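Local coordinates for Glyco_hydro_cc domain-containing protein (Cryptococcus neoformans, PDB 6UBC) that probably binds beta-1,3-glucan oligosaccharides through a glycoside hydrolase family 128 domain, at residues F214-I219 against Y436-S441; G220-D224 against Q407-Y411. All coordinates share one frame; numbering follows the deposited sequence.

In the fold
Both contacts bring the start of the (beta/alpha)8 barrel against its end, at different depths. Contact 1 is partly buried on the barrel's outside, about 17 Å from the chain centre to its own centre, where the end of helix 212-215 and the loop after it meet the last helix, 431-441. Contact 2, centred about 7 Å from the chain centre, is wholly buried: strands 221-223 and 406-411 face each other across intervening strand 204-207. Contact 1 mixes leucine and isoleucine packing with a water bridge, whereas contact 2 is an indole set against two alanines and a backbone carbonyl. Outward-pointing Tyr409 joins them, its CE1 lying 3.6 Å from OH of Tyr436, while Ile440 also packs on it.

Contact 1: F214-I219 against Y436-S441; sequences FLQGHI and YLTAIS
Leu215 meets the last helix with both of its methyl groups. CD1 comes to the edge of the Tyr436 ring, near the ring plane and 4.0 Å from CE2, with the two side chains crossing at about a right angle. CD2 lies against Leu437 CB at 3.9 Å, where the leucines slide past each other in opposite directions. Leu437, its CG anti to the backbone N (chi1 175°), reaches out far enough for CD1 to touch His218 CD2 at 3.7 Å. The imidazole of His218 turns one face to Ser441: OG sits 3.0 Å above the ring plane, offset toward the rim. That hydroxyl donates to Leu437 O at 2.7 Å, from above the carbonyl plane, while Ser441 N reaches the same oxygen from the opposite face. His218 ND1 is hydrogen-bonded to O of the C-terminal residue, His444. Ile440 CD1 packs on Ile219 CG2 at 3.8 Å, and a water donates to both His218 O and Ile440 O, bridging the backbones. A type II turn from Leu215 to His218, with Gly217 at a positive phi of 90°, swings the chain toward strand 221-223. Inward, Leu215 packs on Val206 and Tyr436 OH hydrogen-bonds to Gly205 O. This is the helical outer layer of a (beta/alpha)8 barrel, the last helix lying over the first and last strands and against the loop leading to the second.

Contact 2: G220-D224 against Q407-Y411; sequences GWYYD and QAYAY
Inside the (beta/alpha)8 barrel, Trp221 of strand 221-223 reaches across to Ala408 and Ala410 of strand 406-411. The strand between them, 204-207, takes up the backbone bonding on this side, pairing Gly220 with Ala204 and Tyr223 with Val206. No hydrogen bond joins the two segments, whose strand axes stay 8.5 Å apart at closest approach and run in directions 49° apart, and side chains alone bridge the gap from 221-223. With CG of Trp221 between the backbone N and the carbonyl carbon (chi1 64°), the indole lies along strand 406-411. Its pyrrole end meets one alanine, NE1 lying 3.5 Å from Ala408 CB; its benzo end meets the other, CH2 lying 3.6 Å from Ala410 CB. Both methyls approach the ring obliquely. Between them the backbone of Tyr409 comes up, N at the indole edge in its plane and O 3.4 Å from CZ2. Tyr223 adds a looser touch, offering its ring edge to Ala410 CB, 4.5 Å from CE1. The indole also meets Trp367, with ring planes at about 35°, and its buried N-H is satisfied by Lys203 O, which helps fix the ring's rotation. The contact with 406-411 is thus van der Waals packing on two methyls and a peptide group, the small alanines letting a large ring lie close to the strand backbone.

Contact 1: F214-I219 against Y436-S441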
ATOM      1  N   PHE A 214       0.479 -18.472  -3.968  1.00 25.55           N
ATOM      2  CA  PHE A 214       1.364 -18.460  -5.163  1.00 24.81           C
ATOM      3  C   PHE A 214       2.692 -17.785  -4.867  1.00 26.14           C
ATOM      4  O   PHE A 214       3.725 -18.246  -5.428  1.00 25.59           O
ATOM      5  CB  PHE A 214       0.745 -17.796  -6.383  1.00 24.50           C
ATOM      6  CG  PHE A 214      -0.437 -18.524  -6.953  1.00 24.88           C
ATOM      7  CD1 PHE A 214      -0.288 -19.571  -7.847  1.00 25.55           C
ATOM      8  CD2 PHE A 214      -1.723 -18.146  -6.580  1.00 26.10           C
ATOM      9  CE1 PHE A 214      -1.412 -20.219  -8.369  1.00 26.43           C
ATOM     10  CE2 PHE A 214      -2.846 -18.799  -7.108  1.00 26.73           C
ATOM     11  CZ  PHE A 214      -2.692 -19.839  -7.995  1.00 25.96           C
ATOM     12  N   LEU A 215       2.706 -16.745  -4.040  1.00 23.98           N
ATOM     13  CA  LEU A 215       3.927 -15.906  -3.865  1.00 25.74           C
ATOM     14  C   LEU A 215       4.715 -16.319  -2.621  1.00 26.95           C
ATOM     15  O   LEU A 215       5.822 -15.785  -2.397  1.00 25.77           O
ATOM     16  CB  LEU A 215       3.581 -14.421  -3.812  1.00 25.94           C
ATOM     17  CG  LEU A 215       2.773 -13.863  -4.989  1.00 28.66           C
ATOM     18  CD1 LEU A 215       2.540 -12.360  -4.822  1.00 30.11           C
ATOM     19  CD2 LEU A 215       3.399 -14.110  -6.314  1.00 28.33           C
ATOM     20  N   GLN A 216       4.140 -17.190  -1.814  1.00 27.58           N
ATOM     21  CA  GLN A 216       4.733 -17.627  -0.535  1.00 30.26           C
ATOM     22  C   GLN A 216       6.211 -17.998  -0.760  1.00 29.41           C
ATOM     23  O   GLN A 216       6.620 -18.620  -1.770  1.00 27.58           O
ATOM     24  CB  GLN A 216       3.928 -18.733   0.147  1.00 34.53           C
ATOM     25  CG  GLN A 216       3.908 -19.998  -0.679  1.00 38.44           C
ATOM     26  CD  GLN A 216       3.167 -21.116   0.005  1.00 45.58           C
ATOM     27  OE1 GLN A 216       3.604 -21.543   1.081  1.00 47.72           O
ATOM     28  NE2 GLN A 216       2.123 -21.636  -0.643  1.00 38.82           N
ATOM     29  N   GLY A 217       7.027 -17.564   0.181  1.00 25.90           N
ATOM     30  CA  GLY A 217       8.469 -17.807   0.136  1.00 28.28           C
ATOM     31  C   GLY A 217       9.193 -16.681  -0.600  1.00 28.74           C
ATOM     32  O   GLY A 217      10.409 -16.668  -0.584  1.00 31.46           O
ATOM     33  N   HIS A 218       8.539 -15.760  -1.283  1.00 25.16           N
ATOM     34  CA  HIS A 218       9.263 -14.696  -2.046  1.00 25.13           C
ATOM     35  C   HIS A 218       8.767 -13.296  -1.639  1.00 25.63           C
ATOM     36  O   HIS A 218       9.067 -12.373  -2.346  1.00 26.33           O
ATOM     37  CB  HIS A 218       9.126 -14.899  -3.557  1.00 25.18           C
ATOM     38  CG  HIS A 218       9.560 -16.223  -4.055  1.00 25.49           C
ATOM     39  ND1 HIS A 218      10.891 -16.491  -4.328  1.00 26.96           N
ATOM     40  CD2 HIS A 218       8.820 -17.315  -4.389  1.00 24.16           C
ATOM     41  CE1 HIS A 218      10.962 -17.740  -4.781  1.00 26.12           C
ATOM     42  NE2 HIS A 218       9.668 -18.278  -4.808  1.00 25.37           N
ATOM     43  N   ILE A 219       7.996 -13.189  -0.550  1.00 26.35           N
ATOM     44  CA  ILE A 219       7.404 -11.904  -0.110  1.00 26.07           C
ATOM     45  C   ILE A 219       7.680 -11.723   1.371  1.00 27.02           C
ATOM     46  O   ILE A 219       7.802 -12.786   2.102  1.00 26.72           O
ATOM     47  CB  ILE A 219       5.897 -11.902  -0.371  1.00 25.56           C
ATOM     48  CG1 ILE A 219       5.190 -13.155   0.159  1.00 28.09           C
ATOM     49  CG2 ILE A 219       5.635 -11.670  -1.831  1.00 26.60           C
ATOM     50  CD1 ILE A 219       3.691 -12.865   0.385  1.00 30.82           C
ATOM     51  N   TYR A 436       5.409 -10.790 -12.135  1.00 23.79           N
ATOM     52  CA  TYR A 436       5.754 -10.221 -10.815  1.00 23.19           C
ATOM     53  C   TYR A 436       6.537 -11.275 -10.011  1.00 22.83           C
ATOM     54  O   TYR A 436       7.566 -10.943  -9.405  1.00 23.24           O
ATOM     55  CB  TYR A 436       4.502  -9.845 -10.013  1.00 24.51           C
ATOM     56  CG  TYR A 436       4.780  -9.197  -8.682  1.00 22.54           C
ATOM     57  CD1 TYR A 436       5.401  -7.968  -8.602  1.00 23.02           C
ATOM     58  CD2 TYR A 436       4.253  -9.728  -7.509  1.00 23.93           C
ATOM     59  CE1 TYR A 436       5.564  -7.329  -7.391  1.00 22.56           C
ATOM     60  CE2 TYR A 436       4.439  -9.111  -6.283  1.00 22.95           C
ATOM     61  CZ  TYR A 436       5.102  -7.901  -6.217  1.00 22.21           C
ATOM     62  OH  TYR A 436       5.265  -7.229  -5.019  1.00 22.58           O
ATOM     63  N   LEU A 437       6.030 -12.504  -9.980  1.00 23.16           N
ATOM     64  CA  LEU A 437       6.666 -13.580  -9.161  1.00 23.20           C
ATOM     65  C   LEU A 437       8.119 -13.744  -9.629  1.00 23.58           C
ATOM     66  O   LEU A 437       9.015 -13.845  -8.772  1.00 24.79           O
ATOM     67  CB  LEU A 437       5.860 -14.866  -9.194  1.00 23.86           C
ATOM     68  CG  LEU A 437       6.477 -16.094  -8.468  1.00 24.22           C
ATOM     69  CD1 LEU A 437       6.823 -15.769  -7.058  1.00 24.60           C
ATOM     70  CD2 LEU A 437       5.575 -17.324  -8.566  1.00 24.95           C
ATOM     71  N   THR A 438       8.356 -13.846 -10.917  1.00 24.40           N
ATOM     72  CA  THR A 438       9.715 -14.035 -11.458  1.00 25.14           C
ATOM     73  C   THR A 438      10.604 -12.861 -11.099  1.00 24.39           C
ATOM     74  O   THR A 438      11.726 -13.096 -10.678  1.00 25.60           O
ATOM     75  CB  THR A 438       9.685 -14.236 -12.973  1.00 27.05           C
ATOM     76  OG1 THR A 438       8.917 -15.414 -13.218  1.00 26.56           O
ATOM     77  CG2 THR A 438      11.079 -14.394 -13.506  1.00 30.27           C
ATOM     78  N   ALA A 439      10.113 -11.649 -11.241  1.00 23.12           N
ATOM     79  CA  ALA A 439      10.894 -10.434 -10.921  1.00 26.66           C
ATOM     80  C   ALA A 439      11.252 -10.432  -9.425  1.00 24.80           C
ATOM     81  O   ALA A 439      12.438 -10.216  -9.097  1.00 26.92           O
ATOM     82  CB  ALA A 439      10.133  -9.204 -11.342  1.00 26.54           C
ATOM     83  N   ILE A 440      10.330 -10.690  -8.502  1.00 23.86           N
ATOM     84  CA  ILE A 440      10.667 -10.521  -7.077  1.00 23.81           C
ATOM     85  C   ILE A 440      11.550 -11.720  -6.686  1.00 25.58           C
ATOM     86  O   ILE A 440      12.344 -11.568  -5.791  1.00 24.67           O
ATOM     87  CB  ILE A 440       9.418 -10.393  -6.219  1.00 24.36           C
ATOM     88  CG1 ILE A 440       8.547 -11.660  -6.202  1.00 25.47           C
ATOM     89  CG2 ILE A 440       8.594  -9.192  -6.650  1.00 23.34           C
ATOM     90  CD1 ILE A 440       7.408 -11.576  -5.222  1.00 26.54           C
ATOM     91  N   SER A 441      11.478 -12.838  -7.409  1.00 23.64           N
ATOM     92  CA  SER A 441      12.228 -14.077  -7.073  1.00 26.21           C
ATOM     93  C   SER A 441      13.724 -13.889  -7.378  1.00 26.89           C
ATOM     94  O   SER A 441      14.562 -14.648  -6.794  1.00 28.89           O
ATOM     95  CB  SER A 441      11.639 -15.314  -7.796  1.00 26.93           C
ATOM     96  OG  SER A 441      10.376 -15.623  -7.191  1.00 27.36           O
TER
HETATM   97  O   HOH W   1      11.410 -10.909  -3.192  1.00 24.01           O

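Contact 2: G220-D224 against Q407-Y411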
ATOM      1  N   GLY A 220       7.830 -10.468   1.814  1.00 25.03           N
ATOM      2  CA  GLY A 220       8.026 -10.153   3.231  1.00 25.47           C
ATOM      3  C   GLY A 220       6.742  -9.955   4.018  1.00 25.29           C
ATOM      4  O   GLY A 220       6.786 -10.039   5.270  1.00 26.11           O
ATOM      5  N   TRP A 221       5.628  -9.673   3.325  1.00 24.74           N
ATOM      6  CA  TRP A 221       4.438  -9.086   3.960  1.00 22.89           C
ATOM      7  C   TRP A 221       3.265  -9.128   3.009  1.00 22.64           C
ATOM      8  O   TRP A 221       3.475  -9.317   1.754  1.00 23.11           O
ATOM      9  CB  TRP A 221       4.712  -7.651   4.390  1.00 22.63           C
ATOM     10  CG  TRP A 221       4.993  -6.679   3.278  1.00 21.34           C
ATOM     11  CD1 TRP A 221       6.129  -6.641   2.506  1.00 22.76           C
ATOM     12  CD2 TRP A 221       4.103  -5.723   2.691  1.00 21.25           C
ATOM     13  NE1 TRP A 221       6.039  -5.687   1.533  1.00 23.39           N
ATOM     14  CE2 TRP A 221       4.817  -5.059   1.665  1.00 20.99           C
ATOM     15  CE3 TRP A 221       2.797  -5.317   2.965  1.00 22.94           C
ATOM     16  CZ2 TRP A 221       4.246  -4.050   0.899  1.00 22.44           C
ATOM     17  CZ3 TRP A 221       2.266  -4.269   2.244  1.00 22.08           C
ATOM     18  CH2 TRP A 221       2.989  -3.648   1.230  1.00 21.01           C
ATOM     19  N   TYR A 222       2.089  -8.948   3.597  1.00 22.50           N
ATOM     20  CA  TYR A 222       0.838  -8.968   2.840  1.00 23.93           C
ATOM     21  C   TYR A 222      -0.266  -8.288   3.617  1.00 23.16           C
ATOM     22  O   TYR A 222      -0.254  -8.189   4.838  1.00 23.04           O
ATOM     23  CB  TYR A 222       0.460 -10.416   2.548  1.00 25.35           C
ATOM     24  CG  TYR A 222       0.382 -11.311   3.766  1.00 25.59           C
ATOM     25  CD1 TYR A 222       1.471 -12.043   4.221  1.00 26.63           C
ATOM     26  CD2 TYR A 222      -0.814 -11.478   4.418  1.00 25.31           C
ATOM     27  CE1 TYR A 222       1.357 -12.860   5.332  1.00 26.54           C
ATOM     28  CE2 TYR A 222      -0.957 -12.276   5.528  1.00 24.95           C
ATOM     29  CZ  TYR A 222       0.147 -12.980   6.003  1.00 29.02           C
ATOM     30  OH  TYR A 222       0.026 -13.801   7.097  1.00 27.79           O
ATOM     31  N   TYR A 223      -1.262  -7.850   2.866  1.00 23.17           N
ATOM     32  CA  TYR A 223      -2.490  -7.254   3.447  1.00 23.24           C
ATOM     33  C   TYR A 223      -3.604  -7.412   2.430  1.00 23.29           C
ATOM     34  O   TYR A 223      -3.293  -7.603   1.202  1.00 22.96           O
ATOM     35  CB  TYR A 223      -2.247  -5.796   3.796  1.00 21.89           C
ATOM     36  CG  TYR A 223      -2.327  -4.813   2.640  1.00 20.74           C
ATOM     37  CD1 TYR A 223      -1.357  -4.763   1.633  1.00 20.53           C
ATOM     38  CD2 TYR A 223      -3.333  -3.870   2.584  1.00 20.20           C
ATOM     39  CE1 TYR A 223      -1.437  -3.853   0.592  1.00 20.06           C
ATOM     40  CE2 TYR A 223      -3.375  -2.905   1.594  1.00 21.99           C
ATOM     41  CZ  TYR A 223      -2.446  -2.912   0.566  1.00 21.48           C
ATOM     42  OH  TYR A 223      -2.485  -1.976  -0.450  1.00 21.57           O
ATOM     43  N   ASP A 224      -4.837  -7.234   2.899  1.00 22.00           N
ATOM     44  CA  ASP A 224      -6.032  -7.517   2.063  1.00 21.94           C
ATOM     45  C   ASP A 224      -7.123  -6.457   2.283  1.00 21.85           C
ATOM     46  O   ASP A 224      -8.301  -6.769   2.021  1.00 23.20           O
ATOM     47  CB  ASP A 224      -6.520  -8.943   2.286  1.00 21.82           C
ATOM     48  CG  ASP A 224      -7.147  -9.147   3.657  1.00 24.07           C
ATOM     49  OD1 ASP A 224      -7.103  -8.225   4.481  1.00 24.65           O
ATOM     50  OD2 ASP A 224      -7.684 -10.240   3.872  1.00 25.55           O
ATOM     51  N   GLN A 407      11.060   1.080   1.193  1.00 26.23           N
ATOM     52  CA  GLN A 407      11.357  -0.065   2.110  1.00 27.66           C
ATOM     53  C   GLN A 407      10.420  -1.248   1.865  1.00 26.92           C
ATOM     54  O   GLN A 407      10.685  -2.312   2.387  1.00 26.62           O
ATOM     55  CB  GLN A 407      11.230   0.310   3.583  1.00 29.70           C
ATOM     56  CG  GLN A 407      12.006   1.531   3.934  1.00 40.13           C
ATOM     57  CD  GLN A 407      13.372   1.065   4.219  1.00 46.00           C
ATOM     58  OE1 GLN A 407      13.586   0.406   5.249  1.00 51.50           O
ATOM     59  NE2 GLN A 407      14.248   1.403   3.279  1.00 54.81           N
ATOM     60  N   ALA A 408       9.345  -1.074   1.092  1.00 26.01           N
ATOM     61  CA  ALA A 408       8.421  -2.179   0.768  1.00 23.36           C
ATOM     62  C   ALA A 408       7.562  -1.750  -0.433  1.00 24.76           C
ATOM     63  O   ALA A 408       7.309  -0.526  -0.572  1.00 22.60           O
ATOM     64  CB  ALA A 408       7.572  -2.527   1.997  1.00 23.85           C
ATOM     65  N   TYR A 409       7.064  -2.727  -1.193  1.00 24.13           N
ATOM     66  CA  TYR A 409       6.114  -2.468  -2.295  1.00 23.02           C
ATOM     67  C   TYR A 409       5.239  -3.702  -2.478  1.00 24.00           C
ATOM     68  O   TYR A 409       5.608  -4.872  -2.139  1.00 23.26           O
ATOM     69  CB  TYR A 409       6.894  -2.121  -3.560  1.00 22.69           C
ATOM     70  CG  TYR A 409       7.846  -3.216  -3.973  1.00 23.44           C
ATOM     71  CD1 TYR A 409       7.432  -4.278  -4.778  1.00 22.82           C
ATOM     72  CD2 TYR A 409       9.182  -3.211  -3.597  1.00 24.55           C
ATOM     73  CE1 TYR A 409       8.282  -5.299  -5.159  1.00 23.19           C
ATOM     74  CE2 TYR A 409      10.055  -4.222  -3.988  1.00 24.26           C
ATOM     75  CZ  TYR A 409       9.602  -5.283  -4.772  1.00 24.60           C
ATOM     76  OH  TYR A 409      10.430  -6.282  -5.202  1.00 26.16           O
ATOM     77  N   ALA A 410       4.052  -3.429  -3.017  1.00 22.12           N
ATOM     78  CA  ALA A 410       3.035  -4.465  -3.301  1.00 22.31           C
ATOM     79  C   ALA A 410       2.332  -4.188  -4.619  1.00 21.93           C
ATOM     80  O   ALA A 410       1.721  -3.096  -4.825  1.00 21.55           O
ATOM     81  CB  ALA A 410       2.042  -4.530  -2.161  1.00 23.90           C
ATOM     82  N   TYR A 411       2.269  -5.245  -5.416  1.00 21.57           N
ATOM     83  CA  TYR A 411       1.419  -5.328  -6.615  1.00 21.88           C
ATOM     84  C   TYR A 411      -0.045  -5.074  -6.263  1.00 21.57           C
ATOM     85  O   TYR A 411      -0.614  -5.730  -5.353  1.00 22.70           O
ATOM     86  CB  TYR A 411       1.658  -6.680  -7.230  1.00 21.95           C
ATOM     87  CG  TYR A 411       1.136  -6.891  -8.622  1.00 23.27           C
ATOM     88  CD1 TYR A 411      -0.228  -7.083  -8.858  1.00 22.69           C
ATOM     89  CD2 TYR A 411       1.981  -6.897  -9.697  1.00 23.22           C
ATOM     90  CE1 TYR A 411      -0.691  -7.344 -10.131  1.00 22.72           C
ATOM     91  CE2 TYR A 411       1.537  -7.174 -10.975  1.00 24.41           C
ATOM     92  CZ  TYR A 411       0.193  -7.358 -11.203  1.00 23.55           C
ATOM     93  OH  TYR A 411      -0.239  -7.638 -12.462  1.00 22.86           O
TER